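Local coordinates for uncharacterized protein (Xanthomonas axonopodis pv. citri, PDB 3OV5), which is a component (VirB7) of the Xanthomonadaceae type IV secretion system, with a globular domain of the N0 type found in outer membrane transport proteins, at residues A[17-22]-A[57-62]. Residues are numbered along the deposited sequence; the frame is centred on the assembly and turned at random. Where two conformers were deposited one is given.
Sequences TMLERW and TELSAV
Leu59 alone carries the 57-62 side of this apolar contact, and it meets Met18, Leu19 and Trp22 of 17-22. Its CD2 methyl touches all three. Met18 and Leu59 reach toward each other tip to tip, with Met18 CE 3.6 Å from Leu59 CD2. The same Met18 CE lies 3.8 Å from Leu59 CD1, so it meets both branches of the leucine. Leu19 also comes tip to tip, its CD2 3.7 Å from Leu59 CD2. Trp22 approaches at a slant, with CZ3 4.1 Å from Leu59 CD2. The Met18 chain is extended through SD and then turns (chi3 71°). This bend places CE over one face of the Trp22 indole, 3.6 Å above the plane and toward the rim.

The two helices run nearly antiparallel, at 170°, with segment axes 13.2 Å apart. Only side chains meet across this distance, and no hydrogen bond crosses it. The contact lies in the buried centre of the N0 domain, where helices 15-24 and 52-63 pack beside a mixed three-stranded sheet. Leu19 also rests on Leu77 and Val79 of strand 76-81, and on Leu30 of strand 29-32.

The polar edge of Trp22 has its partner outside the pair: NE1 hydrogen-bonds to Gln7 O. The ring of Tyr6 packs edge-to-face with the indole.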
loop_
_atom_site.group_PDB
_atom_site.type_symbol
_atom_site.label_atom_id
_atom_site.label_comp_id
_atom_site.label_asym_id
_atom_site.label_seq_id
_atom_site.Cartn_x
_atom_site.Cartn_y
_atom_site.Cartn_z
ATOM N N THR A 17 7.362 -2.908 -3.220
ATOM C CA THR A 17 8.070 -1.945 -4.064
ATOM C C THR A 17 7.154 -0.805 -4.511
ATOM O O THR A 17 7.613 0.349 -4.620
ATOM C CB THR A 17 8.802 -2.635 -5.207
ATOM O OG1 THR A 17 7.921 -3.333 -6.045
ATOM C CG2 THR A 17 9.929 -3.545 -4.674
ATOM N N MET A 18 5.874 -1.089 -4.774
ATOM C CA MET A 18 4.941 -0.014 -5.053
ATOM C C MET A 18 4.870 0.922 -3.861
ATOM O O MET A 18 4.909 2.158 -3.997
ATOM C CB MET A 18 3.552 -0.550 -5.387
ATOM C CG MET A 18 2.589 0.567 -5.785
ATOM S SD MET A 18 0.943 -0.017 -6.174
ATOM C CE MET A 18 0.384 -0.481 -4.513
ATOM N N LEU A 19 4.728 0.350 -2.669
ATOM C CA LEU A 19 4.631 1.177 -1.469
ATOM C C LEU A 19 5.929 1.943 -1.189
ATOM O O LEU A 19 5.879 3.032 -0.646
ATOM C CB LEU A 19 4.204 0.323 -0.284
ATOM C CG LEU A 19 2.723 -0.055 -0.317
ATOM C CD1 LEU A 19 2.443 -1.086 0.763
ATOM C CD2 LEU A 19 1.859 1.172 -0.133
ATOM N N GLU A 20 7.095 1.377 -1.509
ATOM C CA GLU A 20 8.330 2.130 -1.374
ATOM C C GLU A 20 8.241 3.410 -2.222
ATOM O O GLU A 20 8.668 4.484 -1.785
ATOM C CB GLU A 20 9.539 1.301 -1.829
ATOM C CG GLU A 20 9.936 0.242 -0.856
ATOM C CD GLU A 20 10.959 -0.729 -1.411
ATOM O OE1 GLU A 20 11.379 -1.612 -0.613
ATOM O OE2 GLU A 20 11.339 -0.648 -2.594
ATOM N N ARG A 21 7.685 3.281 -3.439
ATOM C CA ARG A 21 7.524 4.450 -4.297
ATOM C C ARG A 21 6.497 5.414 -3.713
ATOM O O ARG A 21 6.753 6.639 -3.660
ATOM C CB ARG A 21 7.209 4.040 -5.731
ATOM C CG ARG A 21 7.131 5.244 -6.647
ATOM C CD ARG A 21 6.886 4.862 -8.123
ATOM N NE ARG A 21 5.607 4.175 -8.268
ATOM C CZ ARG A 21 4.428 4.788 -8.206
ATOM N NH1 ARG A 21 4.331 6.110 -8.180
ATOM N NH2 ARG A 21 3.318 4.061 -8.191
ATOM N N TRP A 22 5.314 4.920 -3.312
ATOM C CA TRP A 22 4.337 5.835 -2.714
ATOM C C TRP A 22 4.945 6.578 -1.527
ATOM O O TRP A 22 4.707 7.763 -1.328
ATOM C CB TRP A 22 3.105 5.084 -2.235
ATOM C CG TRP A 22 2.218 4.530 -3.326
ATOM C CD1 TRP A 22 2.448 4.475 -4.689
ATOM C CD2 TRP A 22 0.929 3.929 -3.116
ATOM N NE1 TRP A 22 1.370 3.876 -5.330
ATOM C CE2 TRP A 22 0.430 3.531 -4.386
ATOM C CE3 TRP A 22 0.148 3.707 -1.974
ATOM C CZ2 TRP A 22 -0.821 2.925 -4.530
ATOM C CZ3 TRP A 22 -1.091 3.103 -2.125
ATOM C CH2 TRP A 22 -1.550 2.712 -3.384
ATOM N N THR A 57 -6.153 2.620 1.976
ATOM C CA THR A 57 -7.346 1.878 2.407
ATOM C C THR A 57 -7.838 0.932 1.301
ATOM O O THR A 57 -8.175 -0.235 1.556
ATOM C CB THR A 57 -8.410 2.869 2.876
ATOM O OG1 THR A 57 -7.842 3.616 3.972
ATOM C CG2 THR A 57 -9.668 2.198 3.348
ATOM N N GLU A 58 -7.855 1.405 0.052
ATOM C CA GLU A 58 -8.187 0.518 -1.065
ATOM C C GLU A 58 -7.208 -0.642 -1.117
ATOM O O GLU A 58 -7.596 -1.801 -1.319
ATOM C CB GLU A 58 -8.161 1.262 -2.394
ATOM C CG GLU A 58 -9.278 2.266 -2.589
ATOM C CD GLU A 58 -9.295 2.810 -4.010
ATOM O OE1 GLU A 58 -9.461 1.986 -4.929
ATOM O OE2 GLU A 58 -9.164 4.042 -4.198
ATOM N N LEU A 59 -5.928 -0.328 -0.977
ATOM C CA LEU A 59 -4.898 -1.362 -1.029
ATOM C C LEU A 59 -5.059 -2.362 0.106
ATOM O O LEU A 59 -4.903 -3.584 -0.074
ATOM C CB LEU A 59 -3.535 -0.716 -1.028
ATOM C CG LEU A 59 -2.352 -1.634 -1.321
ATOM C CD1 LEU A 59 -2.469 -2.260 -2.701
ATOM C CD2 LEU A 59 -1.058 -0.846 -1.186
ATOM N N SER A 60 -5.356 -1.831 1.294
ATOM C CA SER A 60 -5.652 -2.673 2.437
ATOM C C SER A 60 -6.760 -3.679 2.117
ATOM O O SER A 60 -6.636 -4.869 2.411
ATOM C CB SER A 60 -6.051 -1.778 3.605
ATOM O OG SER A 60 -6.070 -2.533 4.799
ATOM N N ALA A 61 -7.848 -3.209 1.517
ATOM C CA ALA A 61 -8.962 -4.083 1.198
ATOM C C ALA A 61 -8.539 -5.170 0.205
ATOM O O ALA A 61 -9.007 -6.314 0.292
ATOM C CB ALA A 61 -10.119 -3.292 0.658
ATOM N N VAL A 62 -7.651 -4.820 -0.743
ATOM C CA VAL A 62 -7.202 -5.795 -1.729
ATOM C C VAL A 62 -6.468 -6.953 -1.074
ATOM O O VAL A 62 -6.598 -8.097 -1.521
ATOM C CB VAL A 62 -6.335 -5.100 -2.798
ATOM C CG1 VAL A 62 -5.669 -6.108 -3.690
ATOM C CG2 VAL A 62 -7.171 -4.114 -3.624
#